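Local coordinates for endo-1,3-beta-glucanase, family GH16 (Zobellia galactanivorans, PDB 4BPZ), which probably hydrolyses internal beta-1,3-glucosidic bonds of glucans such as algal laminarin, through its calcium-binding glycoside hydrolase family 16 catalytic module, at residues L117-N122 / E130-A135; G141-L146 / T216-P221; A158-S163 / Y208-S213. The protein carries 1 engineered substitution. All blocks are in the same frame, centred on the assembly; numbering follows the deposited sequence. Where two conformers were deposited one is given.

Contact 1: residues L117-N122 / E130-A135; sequences LGANSN and EQYGNA
Asn120 and Ala135 supply the backbone bond of this contact: Ala135 N donates to Asn120 O over 2.8 Å, almost straight at 177°. The same two residues also touch through their side chains. With Asn120 CG placed between its own N and carbonyl carbon (chi1 59°), the amide swings over Ala135, and ND2 lies 3.5 Å from Ala135 CB.

A second polar link joins two amides. Asn122 ND2 gives a hydrogen to Asn134 OD1 at 2.9 Å; the acceptor lies close to the plane of the Asn122 amide, but the donor stands well above the carbonyl plane of Asn134, the two amide planes being 78° apart. Glu130 CG packs beside the Asn122 amide.

Two waters bridge the segments: one links Ala119 O and Tyr132 N, accepting from the latter, and the other donates to Ser121 O and Asn134 OD1.

Ala119 CB sets against the Tyr132 ring obliquely, 3.5 Å from CD2. Gly133 passes Asn120 so tightly that a beta carbon would crowd Asn120 CB.

A type I beta turn, Gly118 to Ser121, thus leaves strand 110-118 and is clasped by the returning loop at the rim of the GH16 beta-sandwich.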
loop_
_atom_site.group_PDB
_atom_site.type_symbol
_atom_site.label_atom_id
_atom_site.label_comp_id
_atom_site.label_asym_id
_atom_site.label_seq_id
_atom_site.Cartn_x
_atom_site.Cartn_y
_atom_site.Cartn_z
ATOM N N LEU A 117 -1.278 -5.606 5.253
ATOM C CA LEU A 117 -1.705 -5.742 6.639
ATOM C C LEU A 117 -2.058 -7.210 6.860
ATOM O O LEU A 117 -2.659 -7.862 5.982
ATOM C CB LEU A 117 -2.924 -4.886 6.964
ATOM C CG LEU A 117 -2.694 -3.397 7.204
ATOM C CD1 LEU A 117 -3.944 -2.590 7.186
ATOM C CD2 LEU A 117 -1.888 -3.243 8.492
ATOM N N GLY A 118 -1.813 -7.693 8.079
ATOM C CA GLY A 118 -2.388 -8.954 8.455
ATOM C C GLY A 118 -3.885 -8.935 8.305
ATOM O O GLY A 118 -4.559 -7.963 8.653
ATOM N N ALA A 119 -4.411 -10.075 7.776
ATOM C CA ALA A 119 -5.851 -10.154 7.549
ATOM C C ALA A 119 -6.655 -10.197 8.849
ATOM O O ALA A 119 -7.897 -10.030 8.759
ATOM C CB ALA A 119 -6.234 -11.318 6.644
ATOM N N ASN A 120 -6.002 -10.401 10.000
ATOM C CA ASN A 120 -6.653 -10.238 11.316
ATOM C C ASN A 120 -6.577 -8.838 11.791
ATOM O O ASN A 120 -6.952 -8.584 12.978
ATOM C CB ASN A 120 -5.967 -11.188 12.347
ATOM C CG ASN A 120 -4.500 -10.972 12.531
ATOM O OD1 ASN A 120 -3.865 -10.097 11.867
ATOM N ND2 ASN A 120 -3.920 -11.654 13.497
ATOM N N SER A 121 -6.289 -7.829 10.950
ATOM C CA SER A 121 -6.246 -6.447 11.409
ATOM C C SER A 121 -7.553 -5.929 11.941
ATOM O O SER A 121 -7.580 -5.054 12.824
ATOM C CB SER A 121 -5.755 -5.504 10.283
ATOM O OG SER A 121 -6.809 -5.383 9.320
ATOM N N ASN A 122 -8.639 -6.349 11.328
ATOM C CA ASN A 122 -9.932 -5.805 11.619
ATOM C C ASN A 122 -9.970 -4.307 11.480
ATOM O O ASN A 122 -10.708 -3.616 12.179
ATOM C CB ASN A 122 -10.496 -6.328 12.976
ATOM C CG ASN A 122 -11.950 -5.953 13.213
ATOM O OD1 ASN A 122 -12.761 -5.955 12.264
ATOM N ND2 ASN A 122 -12.307 -5.742 14.483
ATOM N N GLU A 130 -13.547 -9.476 11.245
ATOM C CA GLU A 130 -12.988 -10.360 12.294
ATOM C C GLU A 130 -12.916 -11.815 11.790
ATOM O O GLU A 130 -12.790 -12.738 12.604
ATOM C CB GLU A 130 -13.796 -10.286 13.615
ATOM C CG GLU A 130 -13.780 -8.896 14.159
ATOM C CD GLU A 130 -14.473 -8.725 15.527
ATOM O OE1 GLU A 130 -13.940 -9.218 16.542
ATOM O OE2 GLU A 130 -15.561 -8.111 15.498
ATOM N N GLN A 131 -12.903 -12.019 10.495
ATOM C CA GLN A 131 -12.824 -13.453 10.005
ATOM C C GLN A 131 -11.652 -14.208 10.558
ATOM O O GLN A 131 -11.812 -15.399 10.834
ATOM C CB GLN A 131 -12.705 -13.432 8.464
ATOM C CG GLN A 131 -14.010 -13.060 7.761
ATOM C CD GLN A 131 -13.808 -13.004 6.241
ATOM O OE1 GLN A 131 -12.951 -13.691 5.737
ATOM N NE2 GLN A 131 -14.507 -12.170 5.593
ATOM N N TYR A 132 -10.450 -13.613 10.587
ATOM C CA TYR A 132 -9.236 -14.277 10.945
ATOM C C TYR A 132 -8.867 -14.037 12.383
ATOM O O TYR A 132 -7.957 -14.731 12.900
ATOM C CB TYR A 132 -8.067 -13.805 10.073
ATOM C CG TYR A 132 -8.213 -14.246 8.633
ATOM C CD1 TYR A 132 -7.861 -15.486 8.156
ATOM C CD2 TYR A 132 -8.819 -13.377 7.707
ATOM C CE1 TYR A 132 -8.038 -15.771 6.741
ATOM C CE2 TYR A 132 -9.016 -13.709 6.401
ATOM C CZ TYR A 132 -8.645 -14.881 5.947
ATOM O OH TYR A 132 -8.952 -15.204 4.621
ATOM N N GLY A 133 -9.432 -13.042 13.020
ATOM C CA GLY A 133 -9.041 -12.604 14.355
ATOM C C GLY A 133 -9.379 -11.135 14.514
ATOM O O GLY A 133 -10.184 -10.506 13.784
ATOM N N ASN A 134 -8.739 -10.530 15.531
ATOM C CA ASN A 134 -8.923 -9.121 15.868
ATOM C C ASN A 134 -7.710 -8.644 16.539
ATOM O O ASN A 134 -7.712 -8.446 17.756
ATOM C CB ASN A 134 -10.190 -9.003 16.778
ATOM C CG ASN A 134 -10.611 -7.599 17.015
ATOM O OD1 ASN A 134 -10.245 -6.669 16.316
ATOM N ND2 ASN A 134 -11.388 -7.415 18.045
ATOM N N ALA A 135 -6.676 -8.408 15.765
ATOM C CA ALA A 135 -5.339 -8.056 16.253
ATOM C C ALA A 135 -5.035 -6.642 15.783
ATOM O O ALA A 135 -4.526 -6.421 14.684
ATOM C CB ALA A 135 -4.277 -9.020 15.715
HETATM O O HOH W 1 -9.919 -10.912 10.430
HETATM O O HOH W 2 -8.324 -4.751 15.588
#

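Contact 2: residues G141-L146 / T216-P221; sequences GSIDIL and TPYNAP. Engineered in segment 141-146: Ser142 (natural residue Glu). With GLC (alpha-D-glucopyranose), chain C.
Tyr218 reaches the strand with its ring end-on: its hydroxyl donates to Ser142 O, the OH to O distance being 2.8 Å. The carbonyl oxygen sits at the ring edge, near the ring plane, whereas the hydroxyl is raised 41° out of the carbonyl plane and so misses the lone-pair direction. Tyr218 CG stands anti to its carbonyl carbon (chi1 -58°), which carries the ring away from its own loop and across Ile143. There the two side chains cross obliquely, and Ile143 CG1 comes within 3.5 Å of Tyr218 CE1. A phenylalanine in place of Tyr218 would probably cost the Ser142 carbonyl its hydroxyl donor from the loop and untie the ring end from the strand.

Pro217 turns its ring toward the start of the strand, CG resting 3.5 Å from Gly141 CA. A beta carbon on Gly141 would collide with that proline atom, and the backbone angles there also call for glycine. Within the loop, Thr216 OG1 accepts from Tyr218 N in an ST turn that braces the base of the tyrosine.

On the substrate side, Asp144 and Ser142 are each modelled in two conformers. In those described, Asp144 OD2 receives a less certain hydrogen bond from O1 of the bound glucose at 2.8 Å, and Ser142, engineered from the natural glutamate, is turned away from the loop, its OG hydrogen-bonded to Thr116 O.

Strand 142-144 runs between strands 110-118 and 155-163, antiparallel to both, with Ile143 packed on Leu191 of strand 187-193. The loop before strand 222-230 closes over its beginning: Tyr218 meets Trp162 of strand 155-163 edge-to-face, while its carbonyl is hydrogen-bonded to Trp193 NE1.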
loop_
_atom_site.group_PDB
_atom_site.type_symbol
_atom_site.label_atom_id
_atom_site.label_comp_id
_atom_site.label_asym_id
_atom_site.label_seq_id
_atom_site.Cartn_x
_atom_site.Cartn_y
_atom_site.Cartn_z
ATOM N N GLY A 141 0.635 -7.133 12.103
ATOM C CA GLY A 141 1.759 -7.060 11.216
ATOM C C GLY A 141 1.482 -6.230 9.970
ATOM O O GLY A 141 0.333 -6.144 9.467
ATOM N N SER A 142 2.561 -5.697 9.431
ATOM C CA SER A 142 2.502 -5.069 8.148
ATOM C C SER A 142 3.843 -5.042 7.482
ATOM O O SER A 142 4.892 -4.989 8.152
ATOM C CB SER A 142 2.213 -3.700 8.542
ATOM O OG SER A 142 2.114 -2.876 7.385
ATOM N N ILE A 143 3.817 -5.172 6.156
ATOM C CA ILE A 143 4.979 -5.085 5.314
ATOM C C ILE A 143 4.832 -3.936 4.334
ATOM O O ILE A 143 3.844 -3.872 3.576
ATOM C CB ILE A 143 5.149 -6.326 4.514
ATOM C CG1 ILE A 143 5.186 -7.571 5.422
ATOM C CG2 ILE A 143 6.427 -6.304 3.609
ATOM C CD1 ILE A 143 5.150 -8.893 4.719
ATOM N N ASP A 144 5.796 -3.016 4.328
ATOM C CA ASP A 144 5.809 -1.988 3.268
ATOM C C ASP A 144 6.585 -2.635 2.162
ATOM O O ASP A 144 7.697 -3.180 2.416
ATOM C CB ASP A 144 6.312 -0.581 3.849
ATOM C CG ASP A 144 5.278 -0.110 4.916
ATOM O OD1 ASP A 144 4.177 0.568 4.321
ATOM O OD2 ASP A 144 5.571 0.220 5.994
ATOM N N ILE A 145 6.031 -2.723 0.967
ATOM C CA ILE A 145 6.779 -3.063 -0.248
ATOM C C ILE A 145 7.335 -1.799 -0.887
ATOM O O ILE A 145 8.456 -1.800 -1.382
ATOM C CB ILE A 145 5.877 -3.849 -1.186
ATOM C CG1 ILE A 145 5.322 -5.086 -0.459
ATOM C CG2 ILE A 145 6.662 -4.195 -2.450
ATOM C CD1 ILE A 145 4.356 -5.893 -1.310
ATOM N N LEU A 146 6.586 -0.710 -0.860
ATOM C CA LEU A 146 7.069 0.569 -1.367
ATOM C C LEU A 146 6.373 1.647 -0.614
ATOM O O LEU A 146 5.136 1.642 -0.442
ATOM C CB LEU A 146 6.657 0.670 -2.866
ATOM C CG LEU A 146 6.923 1.991 -3.626
ATOM C CD1 LEU A 146 5.860 3.014 -3.442
ATOM C CD2 LEU A 146 8.396 2.477 -3.402
ATOM N N THR A 216 6.631 -13.597 15.075
ATOM C CA THR A 216 6.198 -12.415 14.294
ATOM C C THR A 216 4.775 -12.692 13.729
ATOM O O THR A 216 4.440 -13.821 13.578
ATOM C CB THR A 216 7.014 -12.283 12.897
ATOM O OG1 THR A 216 6.549 -13.230 11.891
ATOM C CG2 THR A 216 8.389 -12.321 12.999
ATOM N N PRO A 217 4.013 -11.682 13.351
ATOM C CA PRO A 217 2.723 -11.897 12.673
ATOM C C PRO A 217 2.840 -12.133 11.173
ATOM O O PRO A 217 1.770 -11.920 10.378
ATOM C CB PRO A 217 1.951 -10.626 13.022
ATOM C CG PRO A 217 3.053 -9.597 13.221
ATOM C CD PRO A 217 4.237 -10.285 13.788
ATOM N N TYR A 218 3.902 -12.720 10.718
ATOM C CA TYR A 218 4.181 -12.904 9.296
ATOM C C TYR A 218 4.104 -14.371 8.894
ATOM O O TYR A 218 4.796 -14.844 8.019
ATOM C CB TYR A 218 5.526 -12.315 8.899
ATOM C CG TYR A 218 5.641 -10.819 9.220
ATOM C CD1 TYR A 218 4.834 -9.911 8.576
ATOM C CD2 TYR A 218 6.540 -10.331 10.139
ATOM C CE1 TYR A 218 4.949 -8.547 8.816
ATOM C CE2 TYR A 218 6.650 -8.992 10.387
ATOM C CZ TYR A 218 5.888 -8.084 9.748
ATOM O OH TYR A 218 6.051 -6.725 9.949
ATOM N N ASN A 219 3.192 -15.132 9.566
ATOM C CA ASN A 219 2.968 -16.572 9.245
ATOM C C ASN A 219 1.502 -16.864 9.118
ATOM O O ASN A 219 1.076 -18.035 9.211
ATOM C CB ASN A 219 3.651 -17.482 10.285
ATOM C CG ASN A 219 5.157 -17.224 10.259
ATOM O OD1 ASN A 219 5.896 -17.608 9.352
ATOM N ND2 ASN A 219 5.555 -16.465 11.269
ATOM N N ALA A 220 0.694 -15.838 8.887
ATOM C CA ALA A 220 -0.731 -15.935 8.751
ATOM C C ALA A 220 -1.126 -14.992 7.589
ATOM O O ALA A 220 -0.310 -14.181 7.148
ATOM C CB ALA A 220 -1.420 -15.550 10.039
ATOM N N PRO A 221 -2.373 -14.987 7.154
ATOM C CA PRO A 221 -2.663 -14.277 5.880
ATOM C C PRO A 221 -2.517 -12.797 5.993
ATOM O O PRO A 221 -2.900 -12.207 7.021
ATOM C CB PRO A 221 -4.121 -14.657 5.576
ATOM C CG PRO A 221 -4.232 -16.113 6.163
ATOM C CD PRO A 221 -3.493 -15.910 7.526
HETATM C C1 GLC C . 3.244 1.970 6.900
HETATM C C2 GLC C . 2.653 2.733 8.133
HETATM C C3 GLC C . 1.162 2.960 7.842
HETATM C C4 GLC C . 0.979 3.665 6.569
HETATM C C5 GLC C . 1.480 2.698 5.523
HETATM C C6 GLC C . 1.371 3.216 4.107
HETATM O O1 GLC C . 2.921 0.596 6.889
HETATM O O2 GLC C . 2.887 1.929 9.261
HETATM O O3 GLC C . 0.575 3.754 8.958
HETATM O O4 GLC C . -0.412 3.988 6.377
HETATM O O5 GLC C . 2.888 2.482 5.763
HETATM O O6 GLC C . 2.112 4.416 3.918
#

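Contact 3: residues A158-S163 / Y208-S213; sequences AHFHWS and YELKNS. With GLC (alpha-D-glucopyranose), chain C.
Leu210 is the knob of this contact, pushed between Phe160 and Trp162 of the facing strand. Its CB hangs over the centre of the Phe160 ring, 4.0 Å from the centroid and only 11° off the ring normal, a CH-pi contact. Its branch goes further: CD2 lies 3.7 Å from Phe160 CG and also covers one face of the Trp162 six-membered ring, 4.1 Å from that centroid. One leucine therefore fills the notch between two aromatic rings, its CG anti to the backbone N (chi1 178°) so that the branch extends to the indole.

The indole comes to meet it from the opposite direction. The six-membered end of the Trp162 ring receives Leu210 CD2, while NE1 is hydrogen-bonded to Asp164 OD1. On the other flank of Leu210, Tyr208 leans against Phe160, with Tyr208 CD2 3.8 Å from Phe160 CE1. Ala158 offers a low bump at the end of the row, its CB 4.4 Å from Tyr208 CB.

His161 belongs to the other face of its strand: O2 of the bound glucose sits over the centre of the His161 ring, 3.3 Å above its plane.

The strand axes are 7.8 Å apart at closest and 25° from parallel, and all contact between them is through apolar and aromatic side chains. This is the face-to-face layering of the GH16 beta-sandwich, a jelly roll of the concanavalin clan, in which one side of strand 155-163 meets the core and the other meets the glycan.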
loop_
_atom_site.group_PDB
_atom_site.type_symbol
_atom_site.label_atom_id
_atom_site.label_comp_id
_atom_site.label_asym_id
_atom_site.label_seq_id
_atom_site.Cartn_x
_atom_site.Cartn_y
_atom_site.Cartn_z
ATOM N N ALA A 158 11.327 0.709 2.239
ATOM C CA ALA A 158 10.720 -0.648 2.535
ATOM C C ALA A 158 10.789 -0.666 4.038
ATOM O O ALA A 158 11.746 -0.394 4.636
ATOM C CB ALA A 158 11.622 -1.791 2.000
ATOM N N HIS A 159 9.738 -1.056 4.707
ATOM C CA HIS A 159 9.677 -1.032 6.168
ATOM C C HIS A 159 8.631 -1.890 6.858
ATOM O O HIS A 159 7.498 -1.874 6.475
ATOM C CB HIS A 159 9.155 0.267 6.527
ATOM C CG HIS A 159 9.923 0.886 7.548
ATOM N ND1 HIS A 159 9.648 0.893 8.867
ATOM C CD2 HIS A 159 11.084 1.611 7.383
ATOM C CE1 HIS A 159 10.628 1.636 9.488
ATOM N NE2 HIS A 159 11.448 2.084 8.598
ATOM N N PHE A 160 9.001 -2.597 7.871
ATOM C CA PHE A 160 8.175 -3.547 8.577
ATOM C C PHE A 160 7.689 -2.955 9.869
ATOM O O PHE A 160 8.485 -2.286 10.562
ATOM C CB PHE A 160 9.020 -4.838 8.848
ATOM C CG PHE A 160 9.487 -5.529 7.618
ATOM C CD1 PHE A 160 10.633 -5.166 6.918
ATOM C CD2 PHE A 160 8.697 -6.603 7.079
ATOM C CE1 PHE A 160 11.006 -5.820 5.747
ATOM C CE2 PHE A 160 9.093 -7.244 5.947
ATOM C CZ PHE A 160 10.233 -6.874 5.253
ATOM N N HIS A 161 6.459 -3.229 10.201
ATOM C CA HIS A 161 5.850 -2.742 11.467
ATOM C C HIS A 161 5.130 -3.893 12.110
ATOM O O HIS A 161 4.246 -4.506 11.451
ATOM C CB HIS A 161 4.859 -1.613 11.227
ATOM C CG HIS A 161 5.385 -0.418 10.504
ATOM N ND1 HIS A 161 5.598 -0.313 9.140
ATOM C CD2 HIS A 161 5.901 0.724 11.038
ATOM C CE1 HIS A 161 6.122 0.900 8.877
ATOM N NE2 HIS A 161 6.287 1.514 10.005
ATOM N N TRP A 162 5.450 -4.220 13.366
ATOM C CA TRP A 162 4.811 -5.351 13.998
ATOM C C TRP A 162 5.034 -5.293 15.465
ATOM O O TRP A 162 5.862 -4.514 15.976
ATOM C CB TRP A 162 5.290 -6.682 13.461
ATOM C CG TRP A 162 6.623 -7.135 13.924
ATOM C CD1 TRP A 162 6.844 -8.123 14.920
ATOM C CD2 TRP A 162 7.940 -6.715 13.472
ATOM N NE1 TRP A 162 8.172 -8.343 15.022
ATOM C CE2 TRP A 162 8.904 -7.559 14.160
ATOM C CE3 TRP A 162 8.381 -5.777 12.562
ATOM C CZ2 TRP A 162 10.280 -7.377 14.044
ATOM C CZ3 TRP A 162 9.751 -5.588 12.387
ATOM C CH2 TRP A 162 10.703 -6.371 13.191
ATOM N N SER A 163 4.259 -6.028 16.228
ATOM C CA SER A 163 4.633 -6.353 17.608
ATOM C C SER A 163 4.822 -7.847 17.702
ATOM O O SER A 163 4.151 -8.608 16.995
ATOM C CB SER A 163 3.657 -5.823 18.654
ATOM O OG SER A 163 2.335 -6.214 18.414
ATOM N N TYR A 208 15.420 -4.296 1.819
ATOM C CA TYR A 208 15.565 -4.802 3.191
ATOM C C TYR A 208 15.157 -6.285 3.199
ATOM O O TYR A 208 14.237 -6.682 2.477
ATOM C CB TYR A 208 14.685 -4.012 4.193
ATOM C CG TYR A 208 15.171 -4.115 5.613
ATOM C CD1 TYR A 208 16.211 -3.306 6.072
ATOM C CD2 TYR A 208 14.626 -5.038 6.509
ATOM C CE1 TYR A 208 16.692 -3.428 7.366
ATOM C CE2 TYR A 208 15.066 -5.177 7.827
ATOM C CZ TYR A 208 16.116 -4.316 8.272
ATOM O OH TYR A 208 16.547 -4.372 9.543
ATOM N N GLU A 209 15.799 -7.051 4.051
ATOM C CA GLU A 209 15.387 -8.394 4.399
ATOM C C GLU A 209 15.297 -8.557 5.869
ATOM O O GLU A 209 16.273 -8.302 6.590
ATOM C CB GLU A 209 16.396 -9.406 3.797
ATOM C CG GLU A 209 16.211 -10.823 4.296
ATOM C CD GLU A 209 17.120 -11.794 3.634
ATOM O OE1 GLU A 209 17.789 -11.473 2.638
ATOM O OE2 GLU A 209 17.169 -12.968 4.083
ATOM N N LEU A 210 14.162 -9.067 6.316
ATOM C CA LEU A 210 13.876 -9.344 7.712
ATOM C C LEU A 210 13.693 -10.802 7.914
ATOM O O LEU A 210 12.879 -11.433 7.212
ATOM C CB LEU A 210 12.599 -8.599 8.124
ATOM C CG LEU A 210 12.177 -8.857 9.593
ATOM C CD1 LEU A 210 13.251 -8.427 10.629
ATOM C CD2 LEU A 210 10.865 -8.134 9.850
ATOM N N LYS A 211 14.455 -11.399 8.804
ATOM C CA LYS A 211 14.265 -12.793 9.182
ATOM C C LYS A 211 12.887 -13.023 9.757
ATOM O O LYS A 211 12.408 -12.247 10.568
ATOM C CB LYS A 211 15.368 -13.148 10.201
ATOM C CG LYS A 211 15.281 -14.560 10.668
ATOM C CD LYS A 211 16.395 -14.808 11.691
ATOM C CE LYS A 211 16.298 -16.190 12.252
ATOM N NZ LYS A 211 16.518 -17.197 11.168
ATOM N N ASN A 212 12.229 -14.093 9.311
ATOM C CA ASN A 212 10.937 -14.470 9.865
ATOM C C ASN A 212 11.059 -15.419 11.043
ATOM O O ASN A 212 12.102 -16.049 11.217
ATOM C CB ASN A 212 10.078 -15.085 8.725
ATOM C CG ASN A 212 8.577 -15.037 8.998
ATOM O OD1 ASN A 212 7.790 -15.464 8.067
ATOM N ND2 ASN A 212 8.139 -14.518 10.054
ATOM N N SER A 213 10.063 -15.484 11.894
ATOM C CA SER A 213 10.051 -16.422 12.992
ATOM C C SER A 213 8.572 -16.538 13.385
ATOM O O SER A 213 7.721 -15.649 13.170
ATOM C CB SER A 213 10.894 -15.961 14.216
ATOM O OG SER A 213 10.197 -15.033 15.004
HETATM C C1 GLC C . 3.244 1.970 6.900
HETATM C C2 GLC C . 2.653 2.733 8.133
HETATM C C3 GLC C . 1.162 2.960 7.842
HETATM C C4 GLC C . 0.979 3.665 6.569
HETATM C C5 GLC C . 1.480 2.698 5.523
HETATM C C6 GLC C . 1.371 3.216 4.107
HETATM O O1 GLC C . 2.921 0.596 6.889
HETATM O O2 GLC C . 2.887 1.929 9.261
HETATM O O3 GLC C . 0.575 3.754 8.958
HETATM O O4 GLC C . -0.412 3.988 6.377
HETATM O O5 GLC C . 2.888 2.482 5.763
HETATM O O6 GLC C . 2.112 4.416 3.918
#

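In the fold
Contacts 1 and 2 have centres about 12 Å apart and are joined by the pairing of strands 110-118 and 142-144, where Gly118 N lies 3.0 Å from Gly141 O; a second link runs to the 216-221 loop, Ala119 N lying 2.7 Å from Pro221 O. Both are probable hydrogen bonds. Contact 3 is nested within the loop closed by contact 2, with centres about 7 Å apart, and strands 142-144 and 155-163 pair between them, Ser142 N lying 2.9 Å from His161 O. Contacts 2 and 3 both touch the bound alpha-D-glucopyranose, through Asp144 and His161. In contact 1 the side chain of Ser121 is about 11 Å from that sugar but about 7 Å from a bound beta-D-glucopyranose.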